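PDB 3L84: transketolase from Campylobacter jejuni, which is a two-subunit enzyme of the thiamine diphosphate-binding transketolase family, each chain combining two cofactor-binding-type domains with a C-terminal domain. Local coordinates for residues L210-H215 / I236-T241; N326-P331 / N349-N354; P560-F565 / L592-H597. All blocks are in the same frame, centred on the assembly; numbering follows the deposited sequence.

Contact 1 of 3, residues L210-H215 / I236-T241; sequences LSINGH and IIAKTT
His-215 has CG beside its backbone N and anti to the carbonyl carbon (chi1 -56°), and NE2 thereby reaches the amide of Thr-241, just after strand 236-239. Thr-241 N donates to His-215 NE2 over 2.9 Å, almost straight at 171° and in the ring plane. ND1 is held by Asp-37, so both ring nitrogens are engaged and the ring rotation is fixed. Ile-212 has CG1 between its backbone N and carbonyl carbon (chi1 68°). From there Ile-212 CD1 lies 3.8 Å from Ile-236 CG2, and Ile-212 CG1 lies 3.9 Å from Ala-238 CB. The backbones pair as parallel strands. Ile-237 N donates to Leu-210 O, Ile-212 N to Ile-237 O, and Lys-239 N to Ile-212 O. Just after strand 208-213, Gly-214 N donates to Lys-239 O at 2.9 Å; that oxygen also accepts from a water that donates to Asn-213 OD1. Asn-213 OD1 takes His-215 N at 2.8 Å, an Asx turn. The two strands and helix 217-228 form a beta-alpha-beta unit. Ile-212 packs on Ile-220 and Ala-223 of that helix, strand 208-213 is outermost in its parallel sheet, and strand 234-239 continues the pairing to strand 175-181.

Contact 2 of 3, residues N326-P331 / N349-N354; sequences NKIAYP and NVLAKN
Val-350 meets the loop 326-331 with both methyls. Val-350 CG1, anti to the backbone N (chi1 167°), lies 3.7 Å from Ile-328 CG2 and also touches the carbonyl oxygen of Ala-329. Val-350 CG2 touches the Pro-331 ring at CD, 4.0 Å away, and at CG. Leu-351 follows with one branch. Leu-351 CD2 lies 3.8 Å from Ile-328 CD1, the two side chains crossing at about a right angle, and 3.8 Å from Tyr-330 OH. Ile-328 CG2 lies over one face of the Tyr-330 ring, toward its rim. Asn-354 comes one turn after Val-350. Asn-354 ND2 donates back to Val-350 O at 2.9 Å and 174°. That oxygen also accepts from Asn-354 N, from the opposite face of its carbonyl plane. The amide is thus held in place and faces the loop. One water links OD1 to Ala-329 N, and a second links ND2 to Ala-329 O. The chemistry is therefore divided. Apolar groups join the loop to the helix, and Tyr-330 and Leu-351 also pack on helix 476-488. At the helix end the polar link runs largely through water, which satisfies the Ala-329 backbone without direct bonds.

Contact 3 of 3, residues P560-F565 / L592-H597; sequences PCFELF and LYKFCH
Phe-595 meets both Phe-562 and Phe-565, each with a different part of its ring. It turns an edge to Phe-562. Phe-595 CE2 stands 3.7 Å above one face of the Phe-562 ring, displaced toward the rim. The two planes meet at 65° with centroids 5.3 Å apart, so the pair is an offset edge-to-face contact. Against Phe-565 the same ring uses a face. Phe-565 CD2 lies 3.6 Å above the Phe-595 plane, over its centre. The planes here are at 39° and the centroids 4.4 Å apart; the rings meet obliquely. The opposite face of Phe-595 carries CG of its chain neighbour Lys-594, so the ring is covered on both sides. Phe-562 and Phe-565 both hold CG anti to the backbone N. From the first turn of helix 562-566 this sends both rings toward the segment 592-597. Leu-592 fills in beside them. Leu-592 CD2 comes to the edge of the Phe-562 ring, near its plane, 4.2 Å from Phe-562 CD1. The aliphatic chain of Lys-594 passes the far end of that ring, with Lys-594 CD 4.3 Å from Phe-562 CZ. Its NZ continues to a salt bridge with Glu-566, at the end of the same helix. No hydrogen bond crosses between the segments. Cys-561 SG caps the helix start by accepting a weak bond from Leu-564 N. Phe-562 also packs on Asn-590 of the second subunit, and Tyr-593 and Lys-594 touch Lys-594 and Tyr-593 of that subunit. The three phenylalanines form an aromatic cluster. It joins the short helix after strand 554-558 to the loop between strands 580-584 and 598-600, within the transketolase C-terminal domain and at the edge of the contact with the second subunit.

Overall arrangement
Contact 3 is the buried one, while contacts 1 and 2 are only partly buried. Contact 1 joins two adjacent strands in the thiamine diphosphate binding domain, mainly by backbone hydrogen bonds. Contact 2 sets an irregular loop against the end of helix 340-354, with apolar packing and bridging waters. Contact 3 ties a short helix to a loop of the C-terminal domain by aromatic rings and is the only one whose segments touch the second subunit. No two contacts share an element, but segments of contacts 2 and 3 both pack on helix 476-488. Their centres are about 30 Å apart; contact 1 lies across the chain's centre, its own centre about 50 Å from that of contact 2.

Contact 1 of 3, residues L210-H215 / I236-T241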
loop_
_atom_site.group_PDB
_atom_site.type_symbol
_atom_site.label_atom_id
_atom_site.label_comp_id
_atom_site.label_asym_id
_atom_site.label_seq_id
_atom_site.Cartn_x
_atom_site.Cartn_y
_atom_site.Cartn_z
ATOM N N LEU A 210 16.939 -23.943 9.000
ATOM C CA LEU A 210 18.232 -24.214 9.636
ATOM C C LEU A 210 18.569 -23.036 10.524
ATOM O O LEU A 210 18.230 -21.903 10.190
ATOM C CB LEU A 210 19.316 -24.389 8.547
ATOM C CG LEU A 210 18.976 -25.461 7.502
ATOM C CD1 LEU A 210 20.012 -25.519 6.336
ATOM C CD2 LEU A 210 18.812 -26.798 8.133
ATOM N N SER A 211 19.249 -23.269 11.640
ATOM C CA SER A 211 19.607 -22.241 12.600
ATOM C C SER A 211 21.082 -22.334 12.915
ATOM O O SER A 211 21.547 -23.415 13.364
ATOM C CB SER A 211 18.812 -22.429 13.887
ATOM O OG SER A 211 17.415 -22.246 13.623
ATOM N N ILE A 212 21.825 -21.264 12.652
ATOM C CA ILE A 212 23.286 -21.221 12.789
ATOM C C ILE A 212 23.783 -19.979 13.519
ATOM O O ILE A 212 23.052 -18.980 13.679
ATOM C CB ILE A 212 23.997 -21.248 11.414
ATOM C CG1 ILE A 212 23.762 -19.968 10.602
ATOM C CG2 ILE A 212 23.588 -22.499 10.616
ATOM C CD1 ILE A 212 24.589 -19.890 9.347
ATOM N N ASN A 213 25.052 -20.061 13.913
ATOM C CA ASN A 213 25.884 -18.930 14.317
ATOM C C ASN A 213 26.450 -18.344 13.024
ATOM O O ASN A 213 27.261 -18.961 12.315
ATOM C CB ASN A 213 27.007 -19.416 15.245
ATOM C CG ASN A 213 27.961 -18.324 15.678
ATOM O OD1 ASN A 213 28.035 -17.276 15.097
ATOM N ND2 ASN A 213 28.725 -18.606 16.746
ATOM N N GLY A 214 26.012 -17.125 12.723
ATOM C CA GLY A 214 26.423 -16.425 11.512
ATOM C C GLY A 214 27.834 -15.890 11.508
ATOM O O GLY A 214 28.234 -15.232 10.528
ATOM N N HIS A 215 28.608 -16.164 12.563
ATOM C CA HIS A 215 30.041 -15.841 12.604
ATOM C C HIS A 215 30.933 -17.061 12.633
ATOM O O HIS A 215 32.149 -16.930 12.825
ATOM C CB HIS A 215 30.357 -14.900 13.775
ATOM C CG HIS A 215 29.538 -13.654 13.740
ATOM N ND1 HIS A 215 29.541 -12.799 12.659
ATOM C CD2 HIS A 215 28.645 -13.138 14.616
ATOM C CE1 HIS A 215 28.689 -11.813 12.874
ATOM N NE2 HIS A 215 28.142 -11.988 14.065
ATOM N N ILE A 236 17.627 -20.017 6.419
ATOM C CA ILE A 236 18.733 -20.085 7.357
ATOM C C ILE A 236 18.586 -18.919 8.324
ATOM O O ILE A 236 18.681 -17.757 7.935
ATOM C CB ILE A 236 20.105 -20.036 6.644
ATOM C CG1 ILE A 236 20.228 -21.237 5.707
ATOM C CG2 ILE A 236 21.233 -20.015 7.663
ATOM C CD1 ILE A 236 21.472 -21.190 4.772
ATOM N N ILE A 237 18.331 -19.229 9.583
ATOM C CA ILE A 237 18.277 -18.215 10.633
ATOM C C ILE A 237 19.686 -18.067 11.171
ATOM O O ILE A 237 20.200 -18.970 11.858
ATOM C CB ILE A 237 17.317 -18.615 11.767
ATOM C CG1 ILE A 237 15.909 -18.887 11.223
ATOM C CG2 ILE A 237 17.281 -17.552 12.854
ATOM C CD1 ILE A 237 14.906 -19.346 12.296
ATOM N N ALA A 238 20.336 -16.962 10.810
ATOM C CA ALA A 238 21.745 -16.782 11.166
ATOM C C ALA A 238 21.853 -15.788 12.300
ATOM O O ALA A 238 21.529 -14.612 12.131
ATOM C CB ALA A 238 22.529 -16.336 9.958
ATOM N N LYS A 239 22.213 -16.256 13.489
ATOM C CA LYS A 239 22.368 -15.351 14.620
ATOM C C LYS A 239 23.663 -14.565 14.468
ATOM O O LYS A 239 24.733 -15.153 14.355
ATOM C CB LYS A 239 22.365 -16.142 15.909
ATOM C CG LYS A 239 22.298 -15.262 17.140
ATOM C CD LYS A 239 21.909 -16.057 18.388
ATOM C CE LYS A 239 21.929 -15.163 19.612
ATOM N NZ LYS A 239 23.276 -14.537 19.797
ATOM N N THR A 240 23.573 -13.239 14.452
ATOM C CA THR A 240 24.743 -12.391 14.243
ATOM C C THR A 240 24.736 -11.276 15.274
ATOM O O THR A 240 23.757 -11.033 16.020
ATOM C CB THR A 240 24.810 -11.745 12.844
ATOM O OG1 THR A 240 23.769 -10.778 12.755
ATOM C CG2 THR A 240 24.686 -12.744 11.769
ATOM N N THR A 241 25.910 -10.658 15.393
ATOM C CA THR A 241 26.113 -9.482 16.214
ATOM C C THR A 241 26.186 -8.290 15.256
ATOM O O THR A 241 27.058 -8.238 14.386
ATOM C CB THR A 241 27.408 -9.604 17.005
ATOM O OG1 THR A 241 27.276 -10.699 17.941
ATOM C CG2 THR A 241 27.702 -8.326 17.754
HETATM O O HOH W 1 26.373 -15.343 16.584
#

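Contact 2 of 3, residues N326-P331 / N349-N354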
loop_
_atom_site.group_PDB
_atom_site.type_symbol
_atom_site.label_atom_id
_atom_site.label_comp_id
_atom_site.label_asym_id
_atom_site.label_seq_id
_atom_site.Cartn_x
_atom_site.Cartn_y
_atom_site.Cartn_z
ATOM N N ASN A 326 5.868 -6.036 -33.464
ATOM C CA ASN A 326 5.304 -5.475 -34.703
ATOM C C ASN A 326 4.394 -6.433 -35.426
ATOM O O ASN A 326 3.454 -5.999 -36.078
ATOM C CB ASN A 326 6.409 -5.054 -35.685
ATOM C CG ASN A 326 7.207 -3.855 -35.196
ATOM O OD1 ASN A 326 6.711 -3.053 -34.402
ATOM N ND2 ASN A 326 8.457 -3.732 -35.673
ATOM N N LYS A 327 4.674 -7.719 -35.301
ATOM C CA LYS A 327 3.951 -8.740 -36.060
ATOM C C LYS A 327 2.538 -8.998 -35.543
ATOM O O LYS A 327 1.739 -9.594 -36.246
ATOM C CB LYS A 327 4.713 -10.085 -36.090
ATOM C CG LYS A 327 4.896 -10.750 -34.742
ATOM C CD LYS A 327 4.966 -12.303 -34.763
ATOM C CE LYS A 327 3.683 -12.880 -34.086
ATOM N NZ LYS A 327 3.881 -14.112 -33.275
ATOM N N ILE A 328 2.213 -8.545 -34.351
ATOM C CA ILE A 328 1.024 -8.992 -33.631
ATOM C C ILE A 328 -0.228 -8.388 -34.267
ATOM O O ILE A 328 -0.304 -7.188 -34.426
ATOM C CB ILE A 328 1.133 -8.623 -32.149
ATOM C CG1 ILE A 328 2.354 -9.304 -31.515
ATOM C CG2 ILE A 328 -0.161 -8.982 -31.414
ATOM C CD1 ILE A 328 2.627 -8.859 -30.090
ATOM N N ALA A 329 -1.187 -9.227 -34.637
ATOM C CA ALA A 329 -2.476 -8.748 -35.141
ATOM C C ALA A 329 -3.432 -8.726 -33.962
ATOM O O ALA A 329 -3.883 -9.782 -33.439
ATOM C CB ALA A 329 -2.991 -9.662 -36.259
ATOM N N TYR A 330 -3.741 -7.525 -33.539
ATOM C CA TYR A 330 -4.652 -7.329 -32.398
ATOM C C TYR A 330 -6.076 -7.443 -32.847
ATOM O O TYR A 330 -6.359 -7.386 -34.054
ATOM C CB TYR A 330 -4.461 -5.935 -31.831
ATOM C CG TYR A 330 -3.153 -5.729 -31.115
ATOM C CD1 TYR A 330 -3.078 -5.817 -29.745
ATOM C CD2 TYR A 330 -1.992 -5.413 -31.802
ATOM C CE1 TYR A 330 -1.894 -5.593 -29.072
ATOM C CE2 TYR A 330 -0.801 -5.203 -31.124
ATOM C CZ TYR A 330 -0.765 -5.299 -29.762
ATOM O OH TYR A 330 0.411 -5.078 -29.050
ATOM N N PRO A 331 -7.027 -7.644 -31.923
ATOM C CA PRO A 331 -8.445 -7.633 -32.341
ATOM C C PRO A 331 -8.850 -6.281 -32.887
ATOM O O PRO A 331 -8.334 -5.240 -32.434
ATOM C CB PRO A 331 -9.216 -7.914 -31.028
ATOM C CG PRO A 331 -8.144 -8.409 -30.053
ATOM C CD PRO A 331 -6.894 -7.720 -30.454
ATOM N N ASN A 349 -5.068 -12.171 -24.217
ATOM C CA ASN A 349 -5.028 -13.476 -24.880
ATOM C C ASN A 349 -4.256 -13.472 -26.197
ATOM O O ASN A 349 -3.490 -14.394 -26.443
ATOM C CB ASN A 349 -6.453 -14.000 -25.051
ATOM C CG ASN A 349 -6.948 -14.720 -23.816
ATOM O OD1 ASN A 349 -6.812 -15.921 -23.708
ATOM N ND2 ASN A 349 -7.443 -13.970 -22.839
ATOM N N VAL A 350 -4.397 -12.440 -27.015
ATOM C CA VAL A 350 -3.619 -12.321 -28.245
ATOM C C VAL A 350 -2.131 -12.196 -27.918
ATOM O O VAL A 350 -1.284 -12.823 -28.560
ATOM C CB VAL A 350 -4.094 -11.101 -29.060
ATOM C CG1 VAL A 350 -3.117 -10.763 -30.183
ATOM C CG2 VAL A 350 -5.500 -11.354 -29.655
ATOM N N LEU A 351 -1.794 -11.414 -26.904
ATOM C CA LEU A 351 -0.393 -11.243 -26.523
ATOM C C LEU A 351 0.206 -12.544 -26.035
ATOM O O LEU A 351 1.323 -12.906 -26.450
ATOM C CB LEU A 351 -0.222 -10.124 -25.485
ATOM C CG LEU A 351 -0.585 -8.723 -25.999
ATOM C CD1 LEU A 351 -0.521 -7.686 -24.857
ATOM C CD2 LEU A 351 0.325 -8.338 -27.109
ATOM N N ALA A 352 -0.533 -13.272 -25.213
ATOM C CA ALA A 352 -0.029 -14.547 -24.693
ATOM C C ALA A 352 0.145 -15.548 -25.820
ATOM O O ALA A 352 1.061 -16.375 -25.742
ATOM C CB ALA A 352 -0.984 -15.079 -23.619
ATOM N N LYS A 353 -0.706 -15.525 -26.843
ATOM C CA LYS A 353 -0.577 -16.442 -27.979
ATOM C C LYS A 353 0.631 -16.116 -28.825
ATOM O O LYS A 353 1.253 -17.039 -29.390
ATOM C CB LYS A 353 -1.831 -16.395 -28.848
ATOM C CG LYS A 353 -2.987 -17.054 -28.180
ATOM C CD LYS A 353 -4.239 -16.972 -29.028
ATOM C CE LYS A 353 -5.460 -16.604 -28.175
ATOM N NZ LYS A 353 -6.254 -15.409 -28.701
ATOM N N ASN A 354 0.971 -14.841 -28.956
ATOM C CA ASN A 354 2.044 -14.369 -29.837
ATOM C C ASN A 354 3.410 -14.302 -29.169
ATOM O O ASN A 354 4.420 -14.315 -29.865
ATOM C CB ASN A 354 1.720 -12.974 -30.401
ATOM C CG ASN A 354 0.768 -13.004 -31.590
ATOM O OD1 ASN A 354 1.190 -13.118 -32.744
ATOM N ND2 ASN A 354 -0.514 -12.922 -31.323
HETATM O O HOH W 2 -0.420 -12.113 -34.902
HETATM O O HOH W 3 -2.741 -12.376 -33.323
#

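Contact 3 of 3, residues P560-F565 / L592-H597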
loop_
_atom_site.group_PDB
_atom_site.type_symbol
_atom_site.label_atom_id
_atom_site.label_comp_id
_atom_site.label_asym_id
_atom_site.label_seq_id
_atom_site.Cartn_x
_atom_site.Cartn_y
_atom_site.Cartn_z
ATOM N N PRO A 560 -6.573 9.428 -23.551
ATOM C CA PRO A 560 -6.266 8.138 -22.973
ATOM C C PRO A 560 -5.010 8.130 -22.129
ATOM O O PRO A 560 -4.870 7.224 -21.313
ATOM C CB PRO A 560 -6.156 7.229 -24.210
ATOM C CG PRO A 560 -5.830 8.153 -25.328
ATOM C CD PRO A 560 -6.629 9.382 -25.030
ATOM N N CYS A 561 -4.070 9.059 -22.319
ATOM C CA CYS A 561 -2.859 9.056 -21.504
ATOM C C CYS A 561 -2.360 10.476 -21.231
ATOM O O CYS A 561 -1.752 11.121 -22.078
ATOM C CB CYS A 561 -1.787 8.179 -22.137
ATOM S SG CYS A 561 -0.315 8.053 -21.091
ATOM N N PHE A 562 -2.575 10.942 -20.012
ATOM C CA PHE A 562 -2.126 12.284 -19.547
ATOM C C PHE A 562 -0.615 12.456 -19.718
ATOM O O PHE A 562 -0.163 13.503 -20.218
ATOM C CB PHE A 562 -2.561 12.431 -18.077
ATOM C CG PHE A 562 -2.294 13.771 -17.431
ATOM C CD1 PHE A 562 -3.305 14.693 -17.288
ATOM C CD2 PHE A 562 -1.083 14.060 -16.897
ATOM C CE1 PHE A 562 -3.073 15.907 -16.641
ATOM C CE2 PHE A 562 -0.855 15.301 -16.260
ATOM C CZ PHE A 562 -1.850 16.205 -16.172
ATOM N N GLU A 563 0.166 11.455 -19.331
ATOM C CA GLU A 563 1.626 11.575 -19.371
ATOM C C GLU A 563 2.143 11.774 -20.790
ATOM O O GLU A 563 3.070 12.547 -21.018
ATOM C CB GLU A 563 2.288 10.358 -18.744
ATOM C CG GLU A 563 1.929 10.187 -17.291
ATOM C CD GLU A 563 0.761 9.237 -16.990
ATOM O OE1 GLU A 563 -0.105 8.990 -17.870
ATOM O OE2 GLU A 563 0.782 8.646 -15.887
ATOM N N LEU A 564 1.548 11.085 -21.763
ATOM C CA LEU A 564 1.952 11.294 -23.139
ATOM C C LEU A 564 1.536 12.653 -23.629
ATOM O O LEU A 564 2.277 13.285 -24.383
ATOM C CB LEU A 564 1.397 10.214 -24.085
ATOM C CG LEU A 564 1.983 8.836 -23.935
ATOM C CD1 LEU A 564 1.231 7.848 -24.851
ATOM C CD2 LEU A 564 3.462 8.836 -24.202
ATOM N N PHE A 565 0.377 13.137 -23.213
ATOM C CA PHE A 565 -0.067 14.465 -23.625
ATOM C C PHE A 565 0.901 15.550 -23.146
ATOM O O PHE A 565 1.172 16.537 -23.852
ATOM C CB PHE A 565 -1.520 14.735 -23.182
ATOM C CG PHE A 565 -2.134 15.949 -23.777
ATOM C CD1 PHE A 565 -1.899 16.326 -25.094
ATOM C CD2 PHE A 565 -3.045 16.679 -23.028
ATOM C CE1 PHE A 565 -2.501 17.446 -25.621
ATOM C CE2 PHE A 565 -3.670 17.786 -23.573
ATOM C CZ PHE A 565 -3.403 18.184 -24.863
ATOM N N LEU A 592 -5.835 17.713 -13.948
ATOM C CA LEU A 592 -6.422 18.184 -15.192
ATOM C C LEU A 592 -6.369 19.687 -15.356
ATOM O O LEU A 592 -6.418 20.148 -16.496
ATOM C CB LEU A 592 -7.852 17.699 -15.315
ATOM C CG LEU A 592 -8.105 16.209 -15.547
ATOM C CD1 LEU A 592 -9.598 15.956 -15.796
ATOM C CD2 LEU A 592 -7.342 15.698 -16.693
ATOM N N TYR A 593 -6.215 20.440 -14.277
ATOM C CA TYR A 593 -6.046 21.887 -14.425
ATOM C C TYR A 593 -4.765 22.282 -15.144
ATOM O O TYR A 593 -4.648 23.418 -15.560
ATOM C CB TYR A 593 -6.109 22.559 -13.052
ATOM C CG TYR A 593 -7.493 22.680 -12.426
ATOM C CD1 TYR A 593 -8.422 23.603 -12.937
ATOM C CD2 TYR A 593 -7.882 21.886 -11.394
ATOM C CE1 TYR A 593 -9.686 23.742 -12.363
ATOM C CE2 TYR A 593 -9.153 22.024 -10.820
ATOM C CZ TYR A 593 -10.030 22.969 -11.304
ATOM O OH TYR A 593 -11.277 23.077 -10.726
ATOM N N LYS A 594 -3.803 21.372 -15.355
ATOM C CA LYS A 594 -2.667 21.652 -16.217
ATOM C C LYS A 594 -3.154 22.028 -17.620
ATOM O O LYS A 594 -2.544 22.883 -18.274
ATOM C CB LYS A 594 -1.716 20.471 -16.242
ATOM C CG LYS A 594 -0.504 20.704 -17.061
ATOM C CD LYS A 594 0.560 19.643 -16.867
ATOM C CE LYS A 594 1.766 19.932 -17.768
ATOM N NZ LYS A 594 2.963 19.107 -17.397
ATOM N N PHE A 595 -4.236 21.413 -18.081
ATOM C CA PHE A 595 -4.731 21.589 -19.442
ATOM C C PHE A 595 -6.084 22.237 -19.530
ATOM O O PHE A 595 -6.437 22.722 -20.607
ATOM C CB PHE A 595 -4.781 20.236 -20.168
ATOM C CG PHE A 595 -3.472 19.563 -20.250
ATOM C CD1 PHE A 595 -2.473 20.128 -21.006
ATOM C CD2 PHE A 595 -3.242 18.362 -19.606
ATOM C CE1 PHE A 595 -1.229 19.529 -21.090
ATOM C CE2 PHE A 595 -1.983 17.751 -19.704
ATOM C CZ PHE A 595 -1.005 18.363 -20.448
ATOM N N CYS A 596 -6.834 22.298 -18.438
ATOM C CA CYS A 596 -8.238 22.699 -18.428
ATOM C C CYS A 596 -8.468 23.935 -17.585
ATOM O O CYS A 596 -7.810 24.153 -16.561
ATOM C CB CYS A 596 -9.105 21.592 -17.864
ATOM S SG CYS A 596 -8.960 20.028 -18.773
ATOM N N HIS A 597 -9.422 24.772 -17.996
ATOM C CA HIS A 597 -9.861 25.907 -17.198
ATOM C C HIS A 597 -10.755 25.468 -16.067
ATOM O O HIS A 597 -10.722 26.071 -14.975
ATOM C CB HIS A 597 -10.605 26.924 -18.051
ATOM C CG HIS A 597 -9.790 27.458 -19.174
ATOM N ND1 HIS A 597 -8.907 28.506 -19.044
ATOM C CD2 HIS A 597 -9.739 27.076 -20.466
ATOM C CE1 HIS A 597 -8.343 28.744 -20.219
ATOM N NE2 HIS A 597 -8.836 27.893 -21.103
#